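Local coordinates for protein Aar187cp (Eremothecium gossypii, PDB 3ZIL) that probably regulates sister-chromatid cohesion by acting on cohesin, this chain being its all-helical Wap1 domain, at residues 69-74 and 102-106; 88-92 and 150-154. All coordinates share one frame; numbering follows the deposited sequence.

Interaction 1. Residues 69-74 and 102-106; sequences WEWCFQ and RWAML
W69 meets R102, W103, M105 and L106 with one indole, laid across the contact from the last turn of helix 54-72. CB leaves the helix on the side of residues 102-106, and CG, anti to the backbone N (chi1 -170°), lays the ring against them. The first ring atom to touch is CD1: the sulfur of M105 lies 3.9 Å from it, near the ring plane, a Met-aromatic contact at the edge. NE1 then donates to R102 O at 3.0 Å, coming down from above the carbonyl plane; M105 N reaches the same oxygen from the opposite face, a bond within the 3-10 turn 102-105. CZ2 touches L106 CD1, and CH2 ends 3.6 Å from W103 CZ3, where the edge of W69 meets the face of W103 in a T-shaped pair with planes at 80°. With the indole cut back to an alanine, R102 O would probably lose one of its two donors and a gap is likely to open between W103, L106 and M105.

In this all-helical Wap1 fold the contact fastens the end of helix 54-72 to the connection between helices 81-93 and 108-116. F73, one turn on from W69, carries L106 CD1 over one ring face, a CH-pi contact 3.8 Å from the centroid. On the outer side R102 grips E70 side-on: NE (2.7 Å) and NH2 both donate to E70 OE2, the carboxylate turned 44° from the guanidinium plane. M105 bends at its last torsion, bringing CE 3.5 Å from F73 O, and a water donates to both F73 O and M105 O.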
ATOM      1  N   TRP A  69      21.212  18.845  10.472  1.00 21.88           N
ATOM      2  CA  TRP A  69      20.775  17.520  10.028  1.00 23.08           C
ATOM      3  C   TRP A  69      21.749  16.483  10.507  1.00 23.56           C
ATOM      4  O   TRP A  69      21.331  15.460  11.001  1.00 21.08           O
ATOM      5  CB  TRP A  69      20.692  17.461   8.501  1.00 19.59           C
ATOM      6  CG  TRP A  69      20.015  16.207   7.923  1.00 21.06           C
ATOM      7  CD1 TRP A  69      20.610  14.980   7.552  1.00 20.14           C
ATOM      8  CD2 TRP A  69      18.572  16.036   7.662  1.00 21.39           C
ATOM      9  NE1 TRP A  69      19.663  14.081   7.093  1.00 20.92           N
ATOM     10  CE2 TRP A  69      18.410  14.686   7.085  1.00 21.25           C
ATOM     11  CE3 TRP A  69      17.448  16.871   7.780  1.00 23.06           C
ATOM     12  CZ2 TRP A  69      17.178  14.221   6.675  1.00 21.63           C
ATOM     13  CZ3 TRP A  69      16.202  16.398   7.343  1.00 22.97           C
ATOM     14  CH2 TRP A  69      16.070  15.102   6.812  1.00 23.34           C
ATOM     15  N   GLU A  70      23.054  16.724  10.322  1.00 23.72           N
ATOM     16  CA  GLU A  70      24.047  15.696  10.721  1.00 25.88           C
ATOM     17  C   GLU A  70      24.041  15.525  12.239  1.00 24.21           C
ATOM     18  O   GLU A  70      24.256  14.413  12.745  1.00 21.58           O
ATOM     19  CB  GLU A  70      25.456  16.021  10.205  1.00 27.45           C
ATOM     20  CG  GLU A  70      25.568  15.862   8.694  1.00 29.92           C
ATOM     21  CD  GLU A  70      26.989  16.079   8.128  1.00 31.34           C
ATOM     22  OE1 GLU A  70      27.912  16.510   8.854  1.00 29.63           O
ATOM     23  OE2 GLU A  70      27.174  15.814   6.922  1.00 30.44           O
ATOM     24  N   TRP A  71      23.783  16.617  12.948  1.00 22.00           N
ATOM     25  CA  TRP A  71      23.622  16.554  14.395  1.00 22.25           C
ATOM     26  C   TRP A  71      22.403  15.741  14.777  1.00 23.69           C
ATOM     27  O   TRP A  71      22.543  14.779  15.564  1.00 22.92           O
ATOM     28  CB  TRP A  71      23.609  17.966  15.062  1.00 23.39           C
ATOM     29  CG  TRP A  71      23.542  17.853  16.564  1.00 22.41           C
ATOM     30  CD1 TRP A  71      24.600  17.721  17.441  1.00 25.25           C
ATOM     31  CD2 TRP A  71      22.338  17.758  17.396  1.00 22.31           C
ATOM     32  NE1 TRP A  71      24.153  17.633  18.756  1.00 23.01           N
ATOM     33  CE2 TRP A  71      22.804  17.667  18.789  1.00 25.20           C
ATOM     34  CE3 TRP A  71      20.949  17.850  17.140  1.00 23.71           C
ATOM     35  CZ2 TRP A  71      21.921  17.566  19.856  1.00 26.52           C
ATOM     36  CZ3 TRP A  71      20.074  17.752  18.220  1.00 26.43           C
ATOM     37  CH2 TRP A  71      20.543  17.610  19.552  1.00 29.38           C
ATOM     38  N   CYS A  72      21.220  16.028  14.196  1.00 23.04           N
ATOM     39  CA  CYS A  72      20.026  15.269  14.566  1.00 22.28           C
ATOM     40  C   CYS A  72      20.185  13.778  14.224  1.00 22.86           C
ATOM     41  O   CYS A  72      19.706  12.928  14.955  1.00 20.88           O
ATOM     42  CB  CYS A  72      18.719  15.791  13.910  1.00 25.36           C
ATOM     43  SG  CYS A  72      18.322  17.511  14.430  1.00 28.43           S
ATOM     44  N   PHE A  73      20.835  13.450  13.121  1.00 22.70           N
ATOM     45  CA  PHE A  73      20.752  12.039  12.624  1.00 23.34           C
ATOM     46  C   PHE A  73      22.045  11.334  12.798  1.00 25.34           C
ATOM     47  O   PHE A  73      22.265  10.318  12.197  1.00 30.71           O
ATOM     48  CB  PHE A  73      20.234  11.947  11.183  1.00 22.11           C
ATOM     49  CG  PHE A  73      18.835  12.471  11.048  1.00 21.16           C
ATOM     50  CD1 PHE A  73      17.770  11.726  11.508  1.00 20.20           C
ATOM     51  CD2 PHE A  73      18.585  13.765  10.550  1.00 19.11           C
ATOM     52  CE1 PHE A  73      16.450  12.226  11.402  1.00 19.55           C
ATOM     53  CE2 PHE A  73      17.294  14.266  10.451  1.00 20.47           C
ATOM     54  CZ  PHE A  73      16.219  13.498  10.914  1.00 18.95           C
ATOM     55  N   GLN A  74      22.897  11.868  13.667  1.00 24.83           N
ATOM     56  CA  GLN A  74      24.245  11.244  13.889  1.00 30.99           C
ATOM     57  C   GLN A  74      24.096   9.792  14.438  1.00 30.51           C
ATOM     58  O   GLN A  74      24.834   8.878  14.060  1.00 33.53           O
ATOM     59  CB  GLN A  74      25.120  12.111  14.841  1.00 27.16           C
ATOM     60  CG  GLN A  74      26.585  11.701  14.761  1.00 34.49           C
ATOM     61  CD  GLN A  74      27.477  12.381  15.798  1.00 37.36           C
ATOM     62  OE1 GLN A  74      27.005  13.171  16.629  1.00 42.44           O
ATOM     63  NE2 GLN A  74      28.788  12.104  15.727  1.00 38.20           N
ATOM     64  N   ARG A 102      22.161  12.598   2.126  1.00 21.98           N
ATOM     65  CA  ARG A 102      22.162  12.576   3.580  1.00 21.45           C
ATOM     66  C   ARG A 102      20.801  12.085   4.083  1.00 20.54           C
ATOM     67  O   ARG A 102      20.633  11.886   5.255  1.00 15.60           O
ATOM     68  CB  ARG A 102      22.540  13.944   4.197  1.00 25.27           C
ATOM     69  CG  ARG A 102      24.045  14.239   4.075  1.00 25.85           C
ATOM     70  CD  ARG A 102      24.279  15.721   4.398  1.00 23.41           C
ATOM     71  NE  ARG A 102      25.680  15.904   4.735  1.00 26.92           N
ATOM     72  CZ  ARG A 102      26.559  16.563   3.937  1.00 31.53           C
ATOM     73  NH1 ARG A 102      26.153  17.183   2.822  1.00 27.46           N
ATOM     74  NH2 ARG A 102      27.822  16.739   4.315  1.00 30.06           N
ATOM     75  N   TRP A 103      19.852  11.846   3.169  1.00 19.19           N
ATOM     76  CA  TRP A 103      18.676  11.082   3.536  1.00 18.58           C
ATOM     77  C   TRP A 103      19.063   9.652   3.981  1.00 20.12           C
ATOM     78  O   TRP A 103      18.414   9.103   4.868  1.00 22.99           O
ATOM     79  CB  TRP A 103      17.675  11.051   2.382  1.00 19.38           C
ATOM     80  CG  TRP A 103      16.736  12.240   2.297  1.00 18.85           C
ATOM     81  CD1 TRP A 103      16.719  13.231   1.306  1.00 19.48           C
ATOM     82  CD2 TRP A 103      15.662  12.619   3.218  1.00 19.02           C
ATOM     83  NE1 TRP A 103      15.748  14.143   1.540  1.00 18.71           N
ATOM     84  CE2 TRP A 103      15.062  13.839   2.666  1.00 18.60           C
ATOM     85  CE3 TRP A 103      15.133  12.071   4.382  1.00 19.58           C
ATOM     86  CZ2 TRP A 103      13.979  14.484   3.271  1.00 20.05           C
ATOM     87  CZ3 TRP A 103      14.046  12.747   5.005  1.00 20.36           C
ATOM     88  CH2 TRP A 103      13.490  13.913   4.460  1.00 19.62           C
ATOM     89  N   ALA A 104      20.175   9.099   3.472  1.00 20.36           N
ATOM     90  CA  ALA A 104      20.666   7.757   3.848  1.00 22.64           C
ATOM     91  C   ALA A 104      21.054   7.740   5.324  1.00 25.20           C
ATOM     92  O   ALA A 104      21.209   6.655   5.918  1.00 25.00           O
ATOM     93  CB  ALA A 104      21.895   7.343   3.006  1.00 21.73           C
ATOM     94  N   MET A 105      21.134   8.901   5.991  1.00 23.02           N
ATOM     95  CA  MET A 105      21.410   8.753   7.437  1.00 22.73           C
ATOM     96  C   MET A 105      20.201   8.199   8.184  1.00 20.95           C
ATOM     97  O   MET A 105      20.323   7.897   9.352  1.00 17.40           O
ATOM     98  CB  MET A 105      21.906  10.043   8.130  1.00 22.89           C
ATOM     99  CG  MET A 105      23.149  10.653   7.534  1.00 21.29           C
ATOM    100  SD  MET A 105      23.427  12.331   8.302  1.00 25.40           S
ATOM    101  CE  MET A 105      24.301  11.874   9.811  1.00 23.40           C
ATOM    102  N   LEU A 106      19.023   8.127   7.528  1.00 21.28           N
ATOM    103  CA  LEU A 106      17.847   7.497   8.096  1.00 21.69           C
ATOM    104  C   LEU A 106      17.675   6.134   7.436  1.00 23.64           C
ATOM    105  O   LEU A 106      16.970   6.058   6.373  1.00 25.27           O
ATOM    106  CB  LEU A 106      16.569   8.382   7.877  1.00 20.45           C
ATOM    107  CG  LEU A 106      16.516   9.777   8.547  1.00 25.30           C
ATOM    108  CD1 LEU A 106      17.494  10.746   7.862  1.00 18.67           C
ATOM    109  CD2 LEU A 106      15.091  10.361   8.545  1.00 22.83           C
TER
HETATM  110  O   HOH W   1      22.472   7.891  10.875  1.00 21.31           O

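Interaction 2. Residues 88-92 and 150-154; sequences CFIAD and YALYI
Y150 OH donates a short hydrogen bond to D92 OD2 (2.5 Å), on the anti lone pair of that oxygen, and the same carboxylate is held by K143 through a salt bridge at OD2 and by Y158 OH at OD1. With three partners around it, the group is well fixed, and the lysine is likely to favour its charged form. The setting is a helix-helix packing in the all-helical Wap1 domain: helices 81-93 and 147-158 run in roughly the same direction, their local axes 10.0 Å apart and crossing at 28°.

D92 reaches over because CG stands anti to the backbone N (chi1 -168°), which sends the carboxylate across to the two tyrosines. Its plane stands 73° from the Y150 ring, with OD2 near that ring's plane at the hydroxyl end. OD1 comes up to the edge of the Y153 ring instead, 3.5 Å from CE2.

One turn back along helix 81-93, C88 works on the other end of Y150. Its CB lies 3.8 Å from Y150 CG, an off-centre CH-pi contact, while SG sits obliquely to the ring and passes beside A151. C88 O and F89 N also lie over one face of this ring, both offset toward its rim, and F144 meets Y150 edge-to-face.

I154 packs against C88, A91 and D92. Its CG1 branch, anti to the carbonyl carbon, points back to the neighbouring helix, so that CD1 packs 3.7 Å from D92 CB and 4.1 Å from A91 CB. The same methyl comes within 3.5 Å of C88 O, the carbonyl that accepts the helical bond from D92 N.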
ATOM      1  N   CYS A  88      11.841  12.109  13.564  1.00 15.93           N
ATOM      2  CA  CYS A  88      10.823  12.124  12.455  1.00 17.22           C
ATOM      3  C   CYS A  88      10.240  13.583  12.244  1.00 17.65           C
ATOM      4  O   CYS A  88      10.064  13.995  11.119  1.00 18.66           O
ATOM      5  CB  CYS A  88       9.668  11.206  12.770  1.00 16.34           C
ATOM      6  SG  CYS A  88      10.006   9.441  12.804  1.00 20.10           S
ATOM      7  N   PHE A  89       9.930  14.323  13.316  1.00 19.05           N
ATOM      8  CA  PHE A  89       9.552  15.747  13.205  1.00 20.94           C
ATOM      9  C   PHE A  89      10.599  16.628  12.438  1.00 22.69           C
ATOM     10  O   PHE A  89      10.239  17.316  11.495  1.00 22.01           O
ATOM     11  CB  PHE A  89       9.176  16.342  14.590  1.00 22.96           C
ATOM     12  CG  PHE A  89       9.035  17.826  14.573  1.00 27.65           C
ATOM     13  CD1 PHE A  89       7.900  18.433  14.006  1.00 26.49           C
ATOM     14  CD2 PHE A  89      10.073  18.634  15.024  1.00 29.76           C
ATOM     15  CE1 PHE A  89       7.778  19.813  13.964  1.00 29.79           C
ATOM     16  CE2 PHE A  89       9.960  20.023  14.949  1.00 33.76           C
ATOM     17  CZ  PHE A  89       8.811  20.611  14.419  1.00 30.14           C
ATOM     18  N   ILE A  90      11.897  16.527  12.789  1.00 20.68           N
ATOM     19  CA  ILE A  90      12.951  17.197  12.102  1.00 20.33           C
ATOM     20  C   ILE A  90      12.928  16.885  10.591  1.00 21.46           C
ATOM     21  O   ILE A  90      12.997  17.822   9.744  1.00 20.32           O
ATOM     22  CB  ILE A  90      14.328  16.844  12.730  1.00 21.38           C
ATOM     23  CG1 ILE A  90      14.371  17.396  14.145  1.00 23.03           C
ATOM     24  CG2 ILE A  90      15.487  17.282  11.809  1.00 22.82           C
ATOM     25  CD1 ILE A  90      14.133  18.894  14.178  1.00 30.06           C
ATOM     26  N   ALA A  91      12.890  15.606  10.236  1.00 18.87           N
ATOM     27  CA  ALA A  91      12.879  15.240   8.811  1.00 20.38           C
ATOM     28  C   ALA A  91      11.695  15.896   8.113  1.00 21.87           C
ATOM     29  O   ALA A  91      11.817  16.400   6.995  1.00 23.56           O
ATOM     30  CB  ALA A  91      12.780  13.738   8.620  1.00 19.65           C
ATOM     31  N   ASP A  92      10.539  15.833   8.754  1.00 20.50           N
ATOM     32  CA  ASP A  92       9.346  16.496   8.225  1.00 22.29           C
ATOM     33  C   ASP A  92       9.374  18.053   8.257  1.00 22.20           C
ATOM     34  O   ASP A  92       8.814  18.658   7.383  1.00 19.80           O
ATOM     35  CB  ASP A  92       8.134  15.961   8.944  1.00 21.90           C
ATOM     36  CG  ASP A  92       6.798  16.358   8.303  1.00 25.43           C
ATOM     37  OD1 ASP A  92       6.732  16.444   7.047  1.00 23.82           O
ATOM     38  OD2 ASP A  92       5.797  16.518   9.116  1.00 20.68           O
ATOM     39  N   TYR A 150       4.356   8.372  12.366  1.00 17.17           N
ATOM     40  CA  TYR A 150       5.248   9.353  11.802  1.00 16.96           C
ATOM     41  C   TYR A 150       6.261   8.697  10.780  1.00 16.22           C
ATOM     42  O   TYR A 150       6.607   9.290   9.811  1.00 19.05           O
ATOM     43  CB  TYR A 150       5.954  10.188  12.905  1.00 16.99           C
ATOM     44  CG  TYR A 150       5.954  11.687  12.566  1.00 18.69           C
ATOM     45  CD1 TYR A 150       6.074  12.117  11.229  1.00 17.28           C
ATOM     46  CD2 TYR A 150       5.792  12.674  13.567  1.00 19.23           C
ATOM     47  CE1 TYR A 150       6.039  13.469  10.883  1.00 17.86           C
ATOM     48  CE2 TYR A 150       5.771  14.030  13.224  1.00 20.95           C
ATOM     49  CZ  TYR A 150       5.885  14.418  11.877  1.00 20.23           C
ATOM     50  OH  TYR A 150       5.851  15.722  11.513  1.00 20.62           O
ATOM     51  N   ALA A 151       6.756   7.502  11.064  1.00 17.62           N
ATOM     52  CA  ALA A 151       7.770   6.863  10.267  1.00 17.28           C
ATOM     53  C   ALA A 151       7.153   6.392   8.974  1.00 18.99           C
ATOM     54  O   ALA A 151       7.747   6.626   7.892  1.00 19.57           O
ATOM     55  CB  ALA A 151       8.332   5.683  11.025  1.00 18.29           C
ATOM     56  N   LEU A 152       5.932   5.831   9.027  1.00 15.13           N
ATOM     57  CA  LEU A 152       5.159   5.554   7.736  1.00 16.18           C
ATOM     58  C   LEU A 152       5.045   6.841   6.846  1.00 16.73           C
ATOM     59  O   LEU A 152       5.307   6.827   5.633  1.00 17.20           O
ATOM     60  CB  LEU A 152       3.726   5.079   8.062  1.00 14.21           C
ATOM     61  CG  LEU A 152       3.628   3.624   8.614  1.00 14.13           C
ATOM     62  CD1 LEU A 152       2.247   3.418   9.216  1.00 12.05           C
ATOM     63  CD2 LEU A 152       3.878   2.534   7.510  1.00 13.46           C
ATOM     64  N   TYR A 153       4.643   7.935   7.511  1.00 18.68           N
ATOM     65  CA  TYR A 153       4.507   9.232   6.842  1.00 19.70           C
ATOM     66  C   TYR A 153       5.822   9.731   6.224  1.00 19.57           C
ATOM     67  O   TYR A 153       5.844  10.113   5.099  1.00 18.30           O
ATOM     68  CB  TYR A 153       3.970  10.296   7.809  1.00 21.75           C
ATOM     69  CG  TYR A 153       3.726  11.619   7.137  1.00 22.50           C
ATOM     70  CD1 TYR A 153       2.558  11.828   6.366  1.00 23.63           C
ATOM     71  CD2 TYR A 153       4.662  12.642   7.232  1.00 23.20           C
ATOM     72  CE1 TYR A 153       2.318  13.032   5.754  1.00 25.39           C
ATOM     73  CE2 TYR A 153       4.446  13.831   6.595  1.00 24.83           C
ATOM     74  CZ  TYR A 153       3.276  14.019   5.876  1.00 27.87           C
ATOM     75  OH  TYR A 153       3.120  15.235   5.240  1.00 31.36           O
ATOM     76  N   ILE A 154       6.922   9.729   6.993  1.00 16.44           N
ATOM     77  CA  ILE A 154       8.166  10.153   6.465  1.00 17.18           C
ATOM     78  C   ILE A 154       8.541   9.314   5.253  1.00 18.01           C
ATOM     79  O   ILE A 154       9.007   9.857   4.228  1.00 16.15           O
ATOM     80  CB  ILE A 154       9.313  10.051   7.514  1.00 17.27           C
ATOM     81  CG1 ILE A 154       9.009  10.940   8.703  1.00 16.99           C
ATOM     82  CG2 ILE A 154      10.654  10.323   6.808  1.00 17.67           C
ATOM     83  CD1 ILE A 154       8.956  12.430   8.241  1.00 19.27           C
TER

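From the N terminus, helix 54-72 brings in residues 69-74, and helix 81-93 follows with residues 88-92. The chain then turns back through 102-106, closing the loop of interaction 1 over 27 intervening residues. Helices 108-116 and 129-141 come next before 150-154 closes the longer loop of interaction 2, with 57 residues between its segments. The segments alternate, so the two loops cross. Helix 81-93 is the shared element: W69 CH2 packs on A91 CA at 3.8 Å, and F73 and C72 lean on I90. W103 CH2 also touches A91 O. Helices 54-72, 81-93 and 147-158 are thus tied together, with the 102-106 connection packed among them.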